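Phosphoinositide 3-kinase adapter protein 1 (Homo sapiens, PDB 5FOR) links B-cell receptor and Toll-like receptor signalling to phosphoinositide 3-kinase by providing a docking site for the kinase's regulatory subunit. Local coordinates at residues F58-V66 against P83-P91. Numbering follows the deposited sequence. Where two conformers were deposited one is given.
Sequences FLSTRCVVV and PLLQRAFHP
Leu59 and Ala88 bring the ends of helices 52-60 and 82-88 together, their CA atoms 5.1 Å apart, while strand 63-68 passes Phe89 with 6.8 Å between the CA atoms of Val64 and Phe89. The strand is the middle one of the five-stranded parallel sheet of this TIR domain, in the order 2-1-3-4-5, and both helices pack against the same side of that sheet, since Phe58 of helix 52-60 and Val64, which meets Phe89, both touch Val12 of strand 9-13. Apolar side chains carry the contact, which buries 410 Å² and joins the end of helix 52-60 and strand 63-68 to helix 82-88 and Phe89 after it. Ala88 CB meets the edge of the Phe58 ring near its plane, 3.6 Å from CD2, and Leu84 CD1 and Leu85 CD2 approach the same ring obliquely. The ring also lies edge-to-face with His42 and touches Leu10, enclosed between sheet and helices. At the exposed margin, Leu59 CD2 rests on the backbone of Ala88, 3.9 Å from its N, and beside Arg87 CG.

Phe89 is the first residue to leave helical angles (phi -89°, psi 61°) and centres an inverse gamma turn closed by a weak His90 N to Ala88 O hydrogen bond. With CG anti to the carbonyl carbon, its ring reaches the strand: Val64 CG1 lies 3.8 Å from Phe89 CE1, which also approaches Phe58 CE2. Phe112 meets the Phe89 ring too. Val66 supplies a CH-pi contact: its CG2 sits 4.0 Å from the Phe89 ring centroid, 9° off the ring normal.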
ATOM      1  N   PHE A  58      -1.606   8.761  -6.369  1.00 66.59           N
ATOM      2  CA  PHE A  58      -1.534   8.593  -4.920  1.00 65.78           C
ATOM      3  C   PHE A  58      -2.764   9.181  -4.249  1.00 68.96           C
ATOM      4  O   PHE A  58      -3.345   8.588  -3.338  1.00 70.92           O
ATOM      5  CB  PHE A  58      -0.275   9.259  -4.362  1.00 60.09           C
ATOM      6  CG  PHE A  58       0.805   8.301  -4.003  1.00 61.31           C
ATOM      7  CD1 PHE A  58       1.507   7.621  -4.991  1.00 63.23           C
ATOM      8  CD2 PHE A  58       1.137   8.085  -2.682  1.00 63.57           C
ATOM      9  CE1 PHE A  58       2.524   6.723  -4.663  1.00 63.38           C
ATOM     10  CE2 PHE A  58       2.153   7.191  -2.340  1.00 62.09           C
ATOM     11  CZ  PHE A  58       2.847   6.510  -3.333  1.00 59.77           C
ATOM     12  N   LEU A  59      -3.163  10.354  -4.716  1.00 63.00           N
ATOM     13  CA  LEU A  59      -4.277  11.043  -4.108  1.00 61.59           C
ATOM     14  C   LEU A  59      -5.632  10.596  -4.663  1.00 67.05           C
ATOM     15  O   LEU A  59      -6.648  10.718  -3.991  1.00 64.24           O
ATOM     16  CB  LEU A  59      -4.097  12.544  -4.268  1.00 59.84           C
ATOM     17  CG  LEU A  59      -3.103  13.102  -3.248  1.00 64.66           C
ATOM     18  CD1 LEU A  59      -3.049  14.627  -3.290  1.00 54.80           C
ATOM     19  CD2 LEU A  59      -3.495  12.652  -1.858  1.00 58.18           C
ATOM     20  N   SER A  60      -5.627  10.026  -5.860  1.00 73.87           N
ATOM     21  CA  SER A  60      -6.855   9.773  -6.610  1.00 69.71           C
ATOM     22  C   SER A  60      -7.410   8.366  -6.416  1.00 64.39           C
ATOM     23  O   SER A  60      -8.601   8.128  -6.616  1.00 69.09           O
ATOM     24  CB  SER A  60      -6.607   9.989  -8.104  1.00 67.88           C
ATOM     25  OG  SER A  60      -5.640  10.995  -8.327  1.00 69.82           O
ATOM     26  N   THR A  61      -6.545   7.426  -6.060  1.00 60.86           N
ATOM     27  CA  THR A  61      -6.948   6.021  -6.002  1.00 61.13           C
ATOM     28  C   THR A  61      -8.021   5.794  -4.936  1.00 52.09           C
ATOM     29  O   THR A  61      -8.165   6.590  -4.011  1.00 54.60           O
ATOM     30  CB  THR A  61      -5.739   5.100  -5.747  1.00 58.94           C
ATOM     31  OG1 THR A  61      -6.168   3.728  -5.757  1.00 57.38           O
ATOM     32  CG2 THR A  61      -5.083   5.459  -4.422  1.00 54.88           C
ATOM     33  N   ARG A  62      -8.800   4.733  -5.093  1.00 48.28           N
ATOM     34  CA  ARG A  62      -9.878   4.447  -4.156  0.51 52.00           C
ATOM     35  C   ARG A  62      -9.334   3.686  -2.949  1.00 62.16           C
ATOM     36  O   ARG A  62      -9.775   3.897  -1.823  1.00 66.44           O
ATOM     37  CB  ARG A  62     -11.006   3.648  -4.833  0.51 55.44           C
ATOM     38  CG  ARG A  62     -12.147   3.261  -3.880  0.51 61.29           C
ATOM     39  CD  ARG A  62     -13.527   3.283  -4.551  0.51 64.40           C
ATOM     40  NE  ARG A  62     -13.844   2.035  -5.246  0.51 65.60           N
ATOM     41  CZ  ARG A  62     -13.805   1.877  -6.565  0.51 62.08           C
ATOM     42  NH1 ARG A  62     -13.462   2.890  -7.348  0.51 59.30           N
ATOM     43  NH2 ARG A  62     -14.120   0.706  -7.101  0.51 58.44           N
ATOM     44  N   CYS A  63      -8.353   2.823  -3.188  1.00 62.38           N
ATOM     45  CA  CYS A  63      -7.788   1.983  -2.136  1.00 53.87           C
ATOM     46  C   CYS A  63      -6.256   1.902  -2.260  1.00 53.82           C
ATOM     47  O   CYS A  63      -5.709   1.882  -3.367  1.00 51.88           O
ATOM     48  CB  CYS A  63      -8.453   0.614  -2.206  1.00 52.14           C
ATOM     49  SG  CYS A  63      -7.595  -0.765  -1.524  1.00 68.31           S
ATOM     50  N   VAL A  64      -5.555   1.914  -1.125  1.00 42.18           N
ATOM     51  CA  VAL A  64      -4.106   1.822  -1.172  1.00 31.35           C
ATOM     52  C   VAL A  64      -3.684   0.580  -0.434  1.00 38.56           C
ATOM     53  O   VAL A  64      -4.188   0.286   0.648  1.00 42.91           O
ATOM     54  CB  VAL A  64      -3.395   3.065  -0.593  1.00 40.59           C
ATOM     55  CG1 VAL A  64      -1.895   2.874  -0.672  1.00 45.82           C
ATOM     56  CG2 VAL A  64      -3.750   4.289  -1.380  1.00 58.72           C
ATOM     57  N   VAL A  65      -2.766  -0.158  -1.042  1.00 37.30           N
ATOM     58  CA  VAL A  65      -2.169  -1.308  -0.409  1.00 31.40           C
ATOM     59  C   VAL A  65      -0.715  -0.945  -0.200  1.00 39.70           C
ATOM     60  O   VAL A  65       0.006  -0.690  -1.168  1.00 42.73           O
ATOM     61  CB  VAL A  65      -2.329  -2.593  -1.249  1.00 32.95           C
ATOM     62  CG1 VAL A  65      -1.657  -3.781  -0.554  1.00 32.46           C
ATOM     63  CG2 VAL A  65      -3.825  -2.883  -1.520  1.00 37.93           C
ATOM     64  N   VAL A  66      -0.305  -0.895   1.066  1.00 36.27           N
ATOM     65  CA  VAL A  66       1.064  -0.502   1.438  1.00 41.48           C
ATOM     66  C   VAL A  66       1.918  -1.725   1.753  1.00 37.34           C
ATOM     67  O   VAL A  66       1.630  -2.469   2.714  1.00 34.90           O
ATOM     68  CB  VAL A  66       1.058   0.476   2.659  1.00 44.06           C
ATOM     69  CG1 VAL A  66       2.428   1.068   2.869  1.00 37.28           C
ATOM     70  CG2 VAL A  66       0.019   1.579   2.466  1.00 31.79           C
ATOM     71  N   PRO A  83       4.380  14.297   4.545  1.00 62.53           N
ATOM     72  CA  PRO A  83       3.058  14.935   4.461  1.00 63.71           C
ATOM     73  C   PRO A  83       2.206  14.476   3.283  1.00 64.01           C
ATOM     74  O   PRO A  83       0.976  14.481   3.386  1.00 70.83           O
ATOM     75  CB  PRO A  83       3.404  16.429   4.323  1.00 64.31           C
ATOM     76  CG  PRO A  83       4.704  16.552   5.014  1.00 60.98           C
ATOM     77  CD  PRO A  83       5.453  15.304   4.673  1.00 57.72           C
ATOM     78  N   LEU A  84       2.835  14.090   2.179  1.00 59.64           N
ATOM     79  CA  LEU A  84       2.074  13.560   1.052  1.00 55.17           C
ATOM     80  C   LEU A  84       1.517  12.192   1.435  1.00 55.39           C
ATOM     81  O   LEU A  84       0.344  11.898   1.169  1.00 58.12           O
ATOM     82  CB  LEU A  84       2.936  13.481  -0.218  1.00 61.33           C
ATOM     83  CG  LEU A  84       2.368  13.012  -1.576  1.00 70.62           C
ATOM     84  CD1 LEU A  84       2.332  11.499  -1.691  1.00 67.77           C
ATOM     85  CD2 LEU A  84       0.992  13.638  -1.957  1.00 71.70           C
ATOM     86  N   LEU A  85       2.340  11.371   2.088  1.00 47.39           N
ATOM     87  CA  LEU A  85       1.891  10.047   2.493  1.00 39.67           C
ATOM     88  C   LEU A  85       0.753  10.077   3.506  1.00 43.81           C
ATOM     89  O   LEU A  85      -0.151   9.239   3.468  1.00 47.98           O
ATOM     90  CB  LEU A  85       3.047   9.211   3.050  1.00 43.93           C
ATOM     91  CG  LEU A  85       4.294   9.007   2.189  1.00 45.53           C
ATOM     92  CD1 LEU A  85       5.321   8.233   2.965  1.00 38.04           C
ATOM     93  CD2 LEU A  85       3.946   8.279   0.917  1.00 37.84           C
ATOM     94  N   GLN A  86       0.770  11.035   4.412  1.00 49.11           N
ATOM     95  CA  GLN A  86      -0.353  11.130   5.335  1.00 54.30           C
ATOM     96  C   GLN A  86      -1.671  11.426   4.599  1.00 54.59           C
ATOM     97  O   GLN A  86      -2.719  10.953   5.045  1.00 60.78           O
ATOM     98  CB  GLN A  86      -0.065  12.188   6.393  1.00 45.08           C
ATOM     99  CG  GLN A  86       1.105  11.799   7.261  1.00 46.01           C
ATOM    100  CD  GLN A  86       1.740  12.992   7.872  1.00 53.44           C
ATOM    101  OE1 GLN A  86       1.499  14.122   7.439  1.00 55.44           O
ATOM    102  NE2 GLN A  86       2.537  12.768   8.901  1.00 50.45           N
ATOM    103  N   ARG A  87      -1.618  12.164   3.470  1.00 50.17           N
ATOM    104  CA  ARG A  87      -2.848  12.735   2.866  1.00 53.42           C
ATOM    105  C   ARG A  87      -3.275  11.568   1.945  1.00 53.80           C
ATOM    106  O   ARG A  87      -4.452  11.253   1.887  1.00 65.57           O
ATOM    107  CB  ARG A  87      -2.652  14.116   2.103  1.00 72.15           C
ATOM    108  CG  ARG A  87      -3.957  14.884   1.419  1.00 90.57           C
ATOM    109  CD  ARG A  87      -4.898  15.653   2.451  1.00 96.25           C
ATOM    110  NE  ARG A  87      -4.843  17.148   2.537  1.00104.46           N
ATOM    111  CZ  ARG A  87      -5.964  17.884   2.444  1.00101.24           C
ATOM    112  NH1 ARG A  87      -7.144  17.230   2.317  1.00112.24           N
ATOM    113  NH2 ARG A  87      -5.963  19.216   2.582  1.00 84.37           N
ATOM    114  N   ALA A  88      -2.313  10.828   1.362  1.00 55.67           N
ATOM    115  CA  ALA A  88      -2.581   9.646   0.497  1.00 48.46           C
ATOM    116  C   ALA A  88      -3.159   8.423   1.240  1.00 54.80           C
ATOM    117  O   ALA A  88      -4.100   7.766   0.781  1.00 51.55           O
ATOM    118  CB  ALA A  88      -1.295   9.222  -0.232  1.00 45.34           C
ATOM    119  N   PHE A  89      -2.577   8.113   2.392  1.00 57.24           N
ATOM    120  CA  PHE A  89      -2.950   6.910   3.142  1.00 51.22           C
ATOM    121  C   PHE A  89      -4.093   7.239   4.081  1.00 49.43           C
ATOM    122  O   PHE A  89      -3.972   7.132   5.302  1.00 41.25           O
ATOM    123  CB  PHE A  89      -1.768   6.365   3.938  1.00 40.01           C
ATOM    124  CG  PHE A  89      -0.594   5.973   3.099  1.00 43.06           C
ATOM    125  CD1 PHE A  89      -0.711   5.844   1.718  1.00 40.71           C
ATOM    126  CD2 PHE A  89       0.633   5.714   3.698  1.00 39.16           C
ATOM    127  CE1 PHE A  89       0.380   5.473   0.955  1.00 44.77           C
ATOM    128  CE2 PHE A  89       1.717   5.332   2.950  1.00 35.25           C
ATOM    129  CZ  PHE A  89       1.598   5.218   1.572  1.00 43.97           C
ATOM    130  N   HIS A  90      -5.192   7.654   3.478  1.00 50.09           N
ATOM    131  CA  HIS A  90      -6.324   8.203   4.188  1.00 48.91           C
ATOM    132  C   HIS A  90      -7.544   8.123   3.269  1.00 54.59           C
ATOM    133  O   HIS A  90      -7.389   8.215   2.052  1.00 51.44           O
ATOM    134  CB  HIS A  90      -6.044   9.638   4.596  1.00 46.59           C
ATOM    135  CG  HIS A  90      -7.188  10.285   5.302  1.00 55.85           C
ATOM    136  ND1 HIS A  90      -7.398  10.145   6.658  1.00 60.35           N
ATOM    137  CD2 HIS A  90      -8.205  11.046   4.836  1.00 48.18           C
ATOM    138  CE1 HIS A  90      -8.486  10.810   7.002  1.00 53.70           C
ATOM    139  NE2 HIS A  90      -8.997  11.360   5.914  1.00 59.53           N
ATOM    140  N   PRO A  91      -8.749   7.895   3.831  1.00 43.81           N
ATOM    141  CA  PRO A  91      -9.069   7.554   5.226  1.00 43.98           C
ATOM    142  C   PRO A  91      -8.694   6.104   5.599  1.00 50.22           C
ATOM    143  O   PRO A  91      -8.426   5.298   4.697  1.00 48.92           O
ATOM    144  CB  PRO A  91     -10.586   7.787   5.295  1.00 46.27           C
ATOM    145  CG  PRO A  91     -11.072   7.574   3.926  1.00 42.14           C
ATOM    146  CD  PRO A  91      -9.964   8.027   3.006  1.00 39.66           C
TER